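Local coordinates for putative GGDEF domain membrane protein (Pseudomonas fluorescens, PDB 5EUH) that probably makes the second messenger cyclic di-GMP from two molecules of GTP through its diguanylate cyclase (GGDEF) domain, the part present here, at residues 97-109 with 118-130. Sequence-based numbering, arbitrary orientation.
With C2E (9,9'-[(2R,3R,3aS,5S,7aR,9R,10R,10aS,12S,14aR)-3,5,10,12-tetrahydroxy-5,12-dioxidooctahydro-2H,7H-difuro[3,2-d:3',2'-j][1,3,7,9,2,8]tetraoxadiphosphacyclododecine-2,9-diyl]bis(2-amino-1,9-dihydro-6H-purin-6-one)), chain E.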
ATOM      1  N   ALA A  97       4.439  10.845  -2.360  1.00 32.34           N
ATOM      2  CA  ALA A  97       3.941   9.566  -1.870  1.00 32.08           C
ATOM      3  C   ALA A  97       2.858   9.755  -0.818  1.00 32.78           C
ATOM      4  O   ALA A  97       1.929   8.945  -0.734  1.00 32.95           O
ATOM      5  CB  ALA A  97       5.093   8.735  -1.308  1.00 31.47           C
ATOM      6  N   GLN A  98       2.958  10.812  -0.009  1.00 33.34           N
ATOM      7  CA  GLN A  98       1.932  11.077   0.993  1.00 34.19           C
ATOM      8  C   GLN A  98       0.616  11.479   0.343  1.00 43.47           C
ATOM      9  O   GLN A  98      -0.460  11.084   0.809  1.00 43.46           O
ATOM     10  CB  GLN A  98       2.400  12.168   1.953  1.00 34.78           C
ATOM     11  CG  GLN A  98       3.669  11.839   2.707  1.00 34.35           C
ATOM     12  CD  GLN A  98       4.102  12.966   3.613  1.00 35.14           C
ATOM     13  OE1 GLN A  98       5.261  13.379   3.603  1.00 35.00           O
ATOM     14  NE2 GLN A  98       3.167  13.475   4.407  1.00 36.12           N
ATOM     15  N   GLN A  99       0.682  12.273  -0.729  1.00 45.82           N
ATOM     16  CA  GLN A  99      -0.532  12.687  -1.424  1.00 43.53           C
ATOM     17  C   GLN A  99      -1.261  11.490  -2.015  1.00 43.13           C
ATOM     18  O   GLN A  99      -2.495  11.431  -1.987  1.00 44.67           O
ATOM     19  CB  GLN A  99      -0.191  13.696  -2.518  1.00 42.54           C
ATOM     20  CG  GLN A  99       0.691  14.838  -2.063  1.00 46.53           C
ATOM     21  CD  GLN A  99       0.836  15.906  -3.122  1.00 36.79           C
ATOM     22  OE1 GLN A  99      -0.100  16.656  -3.391  1.00 48.23           O
ATOM     23  NE2 GLN A  99       2.010  15.976  -3.737  1.00 51.08           N
ATOM     24  N   ILE A 100      -0.515  10.532  -2.568  1.00 34.72           N
ATOM     25  CA  ILE A 100      -1.129   9.304  -3.064  1.00 34.63           C
ATOM     26  C   ILE A 100      -1.798   8.556  -1.924  1.00 34.96           C
ATOM     27  O   ILE A 100      -2.907   8.027  -2.070  1.00 35.94           O
ATOM     28  CB  ILE A 100      -0.074   8.421  -3.758  1.00 36.86           C
ATOM     29  CG1 ILE A 100       0.615   9.176  -4.893  1.00 33.41           C
ATOM     30  CG2 ILE A 100      -0.710   7.135  -4.266  1.00 35.83           C
ATOM     31  CD1 ILE A 100       1.849   8.479  -5.396  1.00 32.49           C
ATOM     32  N   ALA A 101      -1.129   8.498  -0.771  1.00 37.58           N
ATOM     33  CA  ALA A 101      -1.663   7.765   0.370  1.00 35.01           C
ATOM     34  C   ALA A 101      -2.931   8.417   0.901  1.00 36.29           C
ATOM     35  O   ALA A 101      -3.899   7.722   1.227  1.00 36.96           O
ATOM     36  CB  ALA A 101      -0.604   7.672   1.465  1.00 34.54           C
ATOM     37  N   GLU A 102      -2.946   9.748   0.990  1.00 36.78           N
ATOM     38  CA  GLU A 102      -4.140  10.435   1.466  1.00 38.17           C
ATOM     39  C   GLU A 102      -5.316  10.217   0.522  1.00 38.91           C
ATOM     40  O   GLU A 102      -6.451  10.032   0.970  1.00 46.45           O
ATOM     41  CB  GLU A 102      -3.861  11.926   1.641  1.00 41.68           C
ATOM     42  CG  GLU A 102      -5.084  12.727   2.059  1.00 40.26           C
ATOM     43  CD  GLU A 102      -5.777  12.146   3.278  1.00 50.93           C
ATOM     44  OE1 GLU A 102      -7.017  12.263   3.370  1.00 42.32           O
ATOM     45  OE2 GLU A 102      -5.083  11.576   4.146  1.00 53.91           O
ATOM     46  N   HIS A 103      -5.062  10.235  -0.789  1.00 39.08           N
ATOM     47  CA  HIS A 103      -6.118   9.944  -1.753  1.00 40.31           C
ATOM     48  C   HIS A 103      -6.666   8.536  -1.554  1.00 41.55           C
ATOM     49  O   HIS A 103      -7.883   8.318  -1.591  1.00 40.56           O
ATOM     50  CB  HIS A 103      -5.593  10.110  -3.179  1.00 41.09           C
ATOM     51  CG  HIS A 103      -5.419  11.535  -3.603  1.00 45.93           C
ATOM     52  ND1 HIS A 103      -6.119  12.573  -3.033  1.00 40.33           N
ATOM     53  CD2 HIS A 103      -4.627  12.088  -4.552  1.00 38.63           C
ATOM     54  CE1 HIS A 103      -5.762  13.710  -3.609  1.00 42.89           C
ATOM     55  NE2 HIS A 103      -4.859  13.442  -4.532  1.00 39.56           N
ATOM     56  N   ILE A 104      -5.775   7.562  -1.357  1.00 38.16           N
ATOM     57  CA  ILE A 104      -6.205   6.179  -1.165  1.00 38.30           C
ATOM     58  C   ILE A 104      -6.970   6.041   0.144  1.00 39.26           C
ATOM     59  O   ILE A 104      -8.033   5.412   0.201  1.00 44.15           O
ATOM     60  CB  ILE A 104      -4.995   5.229  -1.209  1.00 36.96           C
ATOM     61  CG1 ILE A 104      -4.361   5.226  -2.599  1.00 36.25           C
ATOM     62  CG2 ILE A 104      -5.406   3.820  -0.819  1.00 37.24           C
ATOM     63  CD1 ILE A 104      -3.180   4.294  -2.720  1.00 35.10           C
ATOM     64  N   ARG A 105      -6.435   6.625   1.218  1.00 42.63           N
ATOM     65  CA  ARG A 105      -7.093   6.524   2.517  1.00 42.74           C
ATOM     66  C   ARG A 105      -8.472   7.165   2.483  1.00 41.68           C
ATOM     67  O   ARG A 105      -9.459   6.569   2.930  1.00 46.63           O
ATOM     68  CB  ARG A 105      -6.229   7.174   3.597  1.00 42.23           C
ATOM     69  CG  ARG A 105      -6.795   7.015   4.994  1.00 44.88           C
ATOM     70  CD  ARG A 105      -6.321   8.114   5.925  1.00 47.43           C
ATOM     71  NE  ARG A 105      -6.813   9.425   5.517  1.00 47.73           N
ATOM     72  CZ  ARG A 105      -8.080   9.810   5.616  1.00 48.35           C
ATOM     73  NH1 ARG A 105      -8.990   8.977   6.098  1.00 48.78           N
ATOM     74  NH2 ARG A 105      -8.442  11.023   5.224  1.00 48.18           N
ATOM     75  N   ALA A 106      -8.562   8.385   1.950  1.00 41.97           N
ATOM     76  CA  ALA A 106      -9.838   9.089   1.922  1.00 43.69           C
ATOM     77  C   ALA A 106     -10.860   8.355   1.063  1.00 44.53           C
ATOM     78  O   ALA A 106     -12.045   8.304   1.406  1.00 46.14           O
ATOM     79  CB  ALA A 106      -9.639  10.516   1.417  1.00 43.87           C
ATOM     80  N   ALA A 107     -10.417   7.774  -0.053  1.00 43.60           N
ATOM     81  CA  ALA A 107     -11.347   7.098  -0.951  1.00 44.51           C
ATOM     82  C   ALA A 107     -11.923   5.841  -0.313  1.00 45.09           C
ATOM     83  O   ALA A 107     -13.110   5.538  -0.488  1.00 47.99           O
ATOM     84  CB  ALA A 107     -10.653   6.762  -2.269  1.00 43.43           C
ATOM     85  N   VAL A 108     -11.100   5.093   0.422  1.00 43.99           N
ATOM     86  CA  VAL A 108     -11.585   3.892   1.093  1.00 44.63           C
ATOM     87  C   VAL A 108     -12.583   4.257   2.183  1.00 46.25           C
ATOM     88  O   VAL A 108     -13.590   3.567   2.382  1.00 47.67           O
ATOM     89  CB  VAL A 108     -10.398   3.088   1.655  1.00 43.17           C
ATOM     90  CG1 VAL A 108     -10.886   1.911   2.489  1.00 43.98           C
ATOM     91  CG2 VAL A 108      -9.502   2.617   0.526  1.00 41.82           C
ATOM     92  N   GLU A 109     -12.325   5.354   2.898  1.00 46.23           N
ATOM     93  CA  GLU A 109     -13.229   5.784   3.956  1.00 47.88           C
ATOM     94  C   GLU A 109     -14.600   6.149   3.400  1.00 49.76           C
ATOM     95  O   GLU A 109     -15.627   5.893   4.040  1.00 51.48           O
ATOM     96  CB  GLU A 109     -12.617   6.966   4.705  1.00 47.54           C
ATOM     97  CG  GLU A 109     -13.368   7.383   5.950  1.00 49.19           C
ATOM     98  CD  GLU A 109     -12.709   8.554   6.646  1.00 48.93           C
ATOM     99  OE1 GLU A 109     -11.973   9.306   5.974  1.00 48.98           O
ATOM    100  OE2 GLU A 109     -12.922   8.721   7.864  1.00 53.43           O
ATOM    101  N   GLN A 118     -21.519  -1.269   0.112  1.00109.96           N
ATOM    102  CA  GLN A 118     -20.275  -1.339   0.868  1.00100.62           C
ATOM    103  C   GLN A 118     -20.510  -0.996   2.333  1.00101.11           C
ATOM    104  O   GLN A 118     -21.305  -0.113   2.661  1.00105.24           O
ATOM    105  CB  GLN A 118     -19.241  -0.383   0.274  1.00 89.25           C
ATOM    106  CG  GLN A 118     -18.230  -1.049  -0.642  1.00 80.60           C
ATOM    107  CD  GLN A 118     -17.384  -2.073   0.077  1.00 74.11           C
ATOM    108  OE1 GLN A 118     -17.425  -3.258  -0.245  1.00 77.63           O
ATOM    109  NE2 GLN A 118     -16.610  -1.623   1.057  1.00 70.92           N
ATOM    110  N   SER A 119     -19.809  -1.697   3.212  1.00 96.76           N
ATOM    111  CA  SER A 119     -19.831  -1.401   4.633  1.00 91.40           C
ATOM    112  C   SER A 119     -18.685  -0.459   4.990  1.00 91.32           C
ATOM    113  O   SER A 119     -17.660  -0.437   4.302  1.00 93.62           O
ATOM    114  CB  SER A 119     -19.719  -2.689   5.442  1.00 87.03           C
ATOM    115  OG  SER A 119     -20.801  -3.559   5.148  1.00 86.74           O
ATOM    116  N   PRO A 120     -18.849   0.340   6.047  1.00 80.91           N
ATOM    117  CA  PRO A 120     -17.793   1.289   6.428  1.00 72.84           C
ATOM    118  C   PRO A 120     -16.461   0.588   6.644  1.00 68.10           C
ATOM    119  O   PRO A 120     -16.398  -0.507   7.207  1.00 67.60           O
ATOM    120  CB  PRO A 120     -18.324   1.902   7.728  1.00 75.62           C
ATOM    121  CG  PRO A 120     -19.806   1.779   7.608  1.00 80.15           C
ATOM    122  CD  PRO A 120     -20.048   0.482   6.891  1.00 82.01           C
ATOM    123  N   MET A 121     -15.391   1.232   6.184  1.00 63.72           N
ATOM    124  CA  MET A 121     -14.080   0.603   6.187  1.00 59.89           C
ATOM    125  C   MET A 121     -13.007   1.673   6.077  1.00 55.06           C
ATOM    126  O   MET A 121     -13.221   2.725   5.470  1.00 63.03           O
ATOM    127  CB  MET A 121     -13.953  -0.399   5.038  1.00 62.54           C
ATOM    128  CG  MET A 121     -12.772  -1.326   5.156  1.00 65.29           C
ATOM    129  SD  MET A 121     -12.825  -2.614   3.905  1.00136.15           S
ATOM    130  CE  MET A 121     -11.952  -3.918   4.764  1.00 47.06           C
ATOM    131  N   THR A 122     -11.852   1.394   6.677  1.00 46.79           N
ATOM    132  CA  THR A 122     -10.705   2.288   6.617  1.00 45.29           C
ATOM    133  C   THR A 122      -9.447   1.467   6.383  1.00 43.67           C
ATOM    134  O   THR A 122      -9.457   0.236   6.461  1.00 43.80           O
ATOM    135  CB  THR A 122     -10.560   3.118   7.897  1.00 45.78           C
ATOM    136  OG1 THR A 122     -10.385   2.244   9.018  1.00 46.17           O
ATOM    137  CG2 THR A 122     -11.788   3.990   8.125  1.00 47.51           C
ATOM    138  N   VAL A 123      -8.353   2.165   6.089  1.00 42.28           N
ATOM    139  CA  VAL A 123      -7.053   1.541   5.880  1.00 40.81           C
ATOM    140  C   VAL A 123      -5.995   2.357   6.607  1.00 40.10           C
ATOM    141  O   VAL A 123      -6.144   3.565   6.814  1.00 40.40           O
ATOM    142  CB  VAL A 123      -6.691   1.417   4.379  1.00 39.82           C
ATOM    143  CG1 VAL A 123      -7.613   0.431   3.681  1.00 40.59           C
ATOM    144  CG2 VAL A 123      -6.734   2.779   3.701  1.00 39.61           C
ATOM    145  N   SER A 124      -4.921   1.682   6.997  1.00 39.32           N
ATOM    146  CA  SER A 124      -3.751   2.319   7.580  1.00 38.64           C
ATOM    147  C   SER A 124      -2.587   2.179   6.609  1.00 37.21           C
ATOM    148  O   SER A 124      -2.431   1.138   5.965  1.00 36.79           O
ATOM    149  CB  SER A 124      -3.398   1.698   8.934  1.00 39.16           C
ATOM    150  OG  SER A 124      -4.518   1.702   9.801  1.00 40.63           O
ATOM    151  N   ILE A 125      -1.779   3.229   6.497  1.00 36.60           N
ATOM    152  CA  ILE A 125      -0.750   3.316   5.468  1.00 35.41           C
ATOM    153  C   ILE A 125       0.563   3.734   6.111  1.00 34.97           C
ATOM    154  O   ILE A 125       0.604   4.694   6.887  1.00 35.47           O
ATOM    155  CB  ILE A 125      -1.148   4.306   4.355  1.00 35.26           C
ATOM    156  CG1 ILE A 125      -2.425   3.837   3.653  1.00 35.84           C
ATOM    157  CG2 ILE A 125      -0.028   4.454   3.342  1.00 34.16           C
ATOM    158  CD1 ILE A 125      -2.924   4.789   2.598  1.00 35.96           C
ATOM    159  N   GLY A 126       1.628   3.018   5.788  1.00 34.20           N
ATOM    160  CA  GLY A 126       2.979   3.398   6.184  1.00 33.82           C
ATOM    161  C   GLY A 126       3.822   3.675   4.974  1.00 32.91           C
ATOM    162  O   GLY A 126       3.738   2.966   3.964  1.00 32.44           O
ATOM    163  N   ILE A 127       4.656   4.715   5.054  1.00 33.75           N
ATOM    164  CA  ILE A 127       5.456   5.186   3.934  1.00 33.03           C
ATOM    165  C   ILE A 127       6.922   5.220   4.339  1.00 42.83           C
ATOM    166  O   ILE A 127       7.265   5.696   5.427  1.00 32.53           O
ATOM    167  CB  ILE A 127       5.006   6.585   3.459  1.00 34.02           C
ATOM    168  CG1 ILE A 127       3.489   6.650   3.297  1.00 32.77           C
ATOM    169  CG2 ILE A 127       5.707   6.960   2.162  1.00 31.70           C
ATOM    170  CD1 ILE A 127       3.013   7.932   2.667  1.00 33.06           C
ATOM    171  N   SER A 128       7.784   4.719   3.459  1.00 35.29           N
ATOM    172  CA  SER A 128       9.223   4.917   3.550  1.00 34.98           C
ATOM    173  C   SER A 128       9.723   5.418   2.203  1.00 30.84           C
ATOM    174  O   SER A 128       9.073   5.234   1.173  1.00 30.48           O
ATOM    175  CB  SER A 128       9.960   3.635   3.952  1.00 31.34           C
ATOM    176  OG  SER A 128       9.835   2.639   2.958  1.00 30.86           O
ATOM    177  N   THR A 129      10.889   6.061   2.214  1.00 30.99           N
ATOM    178  CA  THR A 129      11.402   6.706   1.011  1.00 30.75           C
ATOM    179  C   THR A 129      12.920   6.714   1.030  1.00 34.18           C
ATOM    180  O   THR A 129      13.529   7.185   1.995  1.00 39.09           O
ATOM    181  CB  THR A 129      10.883   8.141   0.890  1.00 37.20           C
ATOM    182  OG1 THR A 129       9.453   8.143   0.942  1.00 31.07           O
ATOM    183  CG2 THR A 129      11.341   8.768  -0.418  1.00 32.74           C
ATOM    184  N   TRP A 130      13.523   6.207  -0.042  1.00 30.62           N
ATOM    185  CA  TRP A 130      14.964   6.281  -0.232  1.00 31.00           C
ATOM    186  C   TRP A 130      15.292   7.503  -1.079  1.00 31.12           C
ATOM    187  O   TRP A 130      14.616   7.768  -2.076  1.00 34.10           O
ATOM    188  CB  TRP A 130      15.489   5.013  -0.906  1.00 34.82           C
ATOM    189  CG  TRP A 130      16.948   5.063  -1.221  1.00 41.15           C
ATOM    190  CD1 TRP A 130      17.970   4.633  -0.431  1.00 40.10           C
ATOM    191  CD2 TRP A 130      17.551   5.573  -2.415  1.00 41.66           C
ATOM    192  NE1 TRP A 130      19.173   4.846  -1.055  1.00 39.75           N
ATOM    193  CE2 TRP A 130      18.943   5.422  -2.277  1.00 42.64           C
ATOM    194  CE3 TRP A 130      17.049   6.146  -3.588  1.00 30.95           C
ATOM    195  CZ2 TRP A 130      19.838   5.821  -3.265  1.00 32.29           C
ATOM    196  CZ3 TRP A 130      17.937   6.541  -4.563  1.00 31.31           C
ATOM    197  CH2 TRP A 130      19.315   6.378  -4.398  1.00 31.97           C
TER
HETATM  198  P1  C2E E 601       3.789  15.807  -9.693  1.00 32.34           P
HETATM  199  O2P C2E E 601       4.525  17.115  -9.557  1.00 27.83           O
HETATM  200  O1P C2E E 601       4.397  14.677 -10.483  1.00 26.33           O
HETATM  201  O5' C2E E 601       2.311  16.080 -10.270  1.00 38.34           O
HETATM  202  C5' C2E E 601       1.931  17.404 -10.631  1.00 33.98           C
HETATM  203  C4' C2E E 601       0.511  17.446 -11.182  1.00 35.74           C
HETATM  204  O4' C2E E 601       0.573  17.368 -12.606  1.00 43.71           O
HETATM  205  C3' C2E E 601      -0.373  16.294 -10.725  1.00 36.44           C
HETATM  206  O3' C2E E 601      -1.202  16.658  -9.629  1.00 42.17           O
HETATM  207  C2' C2E E 601      -1.253  16.024 -11.922  1.00 40.47           C
HETATM  208  O2' C2E E 601      -2.498  16.713 -11.776  1.00 41.95           O
HETATM  209  C1' C2E E 601      -0.507  16.588 -13.112  1.00 39.18           C
HETATM  210  N9  C2E E 601       0.041  15.436 -13.855  1.00 29.36           N
HETATM  211  C8  C2E E 601       1.316  15.017 -13.821  1.00 24.99           C
HETATM  212  N7  C2E E 601       1.485  13.930 -14.609  1.00 25.83           N
HETATM  213  C5  C2E E 601       0.294  13.639 -15.159  1.00 24.05           C
HETATM  214  C6  C2E E 601      -0.228  12.618 -16.089  1.00 31.31           C
HETATM  215  O6  C2E E 601       0.522  11.738 -16.559  1.00 42.53           O
HETATM  216  N1  C2E E 601      -1.527  12.669 -16.408  1.00 31.77           N
HETATM  217  C2  C2E E 601      -2.360  13.604 -15.917  1.00 32.57           C
HETATM  218  N2  C2E E 601      -3.663  13.582 -16.292  1.00 37.18           N
HETATM  219  N3  C2E E 601      -1.945  14.570 -15.062  1.00 27.94           N
HETATM  220  C4  C2E E 601      -0.656  14.635 -14.658  1.00 24.98           C
HETATM  221  P11 C2E E 601      -1.604  15.556  -8.525  1.00 43.85           P
HETATM  222  O21 C2E E 601      -2.120  16.272  -7.301  1.00 38.28           O
HETATM  223  O11 C2E E 601      -2.445  14.487  -9.176  1.00 25.10           O
HETATM  224  O5A C2E E 601      -0.168  14.923  -8.186  1.00 31.64           O
HETATM  225  C5A C2E E 601       0.444  15.166  -6.926  1.00 35.05           C
HETATM  226  C4A C2E E 601       1.706  14.328  -6.803  1.00 29.27           C
HETATM  227  O4A C2E E 601       1.332  12.989  -6.504  1.00 27.51           O
HETATM  228  C3A C2E E 601       2.495  14.230  -8.096  1.00 30.65           C
HETATM  229  O3A C2E E 601       3.476  15.248  -8.220  1.00 47.22           O
HETATM  230  C2A C2E E 601       3.150  12.871  -8.019  1.00 27.97           C
HETATM  231  O2A C2E E 601       4.423  12.977  -7.382  1.00 25.76           O
HETATM  232  C1A C2E E 601       2.224  12.073  -7.132  1.00 22.48           C
HETATM  233  N91 C2E E 601       1.415  11.159  -7.959  1.00 20.78           N
HETATM  234  C81 C2E E 601       0.137  11.360  -8.320  1.00 13.46           C
HETATM  235  N71 C2E E 601      -0.313  10.327  -9.070  1.00  7.94           N
HETATM  236  C51 C2E E 601       0.694   9.448  -9.193  1.00 11.43           C
HETATM  237  C61 C2E E 601       0.897   8.145  -9.854  1.00 20.61           C
HETATM  238  O61 C2E E 601      -0.026   7.607 -10.500  1.00 33.34           O
HETATM  239  N11 C2E E 601       2.097   7.566  -9.734  1.00 19.23           N
HETATM  240  C21 C2E E 601       3.110   8.120  -9.045  1.00 16.18           C
HETATM  241  N21 C2E E 601       4.296   7.467  -8.974  1.00 19.23           N
HETATM  242  N31 C2E E 601       2.991   9.314  -8.418  1.00 16.23           N
HETATM  243  C41 C2E E 601       1.831  10.004  -8.459  1.00 18.29           C
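Ala97, Ala101, Arg105 and Val108 of segment 97-109, part of helix 94-109, lie over Ile127, Ile125 and Val123 of strand 123-130, the two segment axes running almost antiparallel at 171° with a closest approach of 8.6 Å. No hydrogen bond joins them, and the contact is largely apolar. Alanine suits the helix because its short side chain leaves room for branched ones rising from the sheet: Ala101 CB meets both Ile125 CG2 and Ile127 CD1 at 3.8 Å. In Ile127, CG1 lies beside the backbone N (chi1 -48°), which leaves CG2 anti to it and 3.9 Å from Ala97 CB. Farther along, Val108 CG1 meets Val123 CG1 at 3.8 Å, the two side chains crossing at about a right angle. In the GGDEF fold this helix covers one face of the central sheet, while helix 138-154 lies on the other, against Ser124 and Ser128, which point away from helix 94-109. The helix also reaches the bound cyclic di-GMP, where Ile100 CD1 packs against a guanine. Arg105 lays its aliphatic CB near Ile125 CD1, then bends at chi3 (65°) so that NE and NH2 grip both carboxylate oxygens of Glu102 side-on. Its NH1 meets Glu109 OE1 at 3.0 Å, from above the carboxylate plane, and also bonds Asn158.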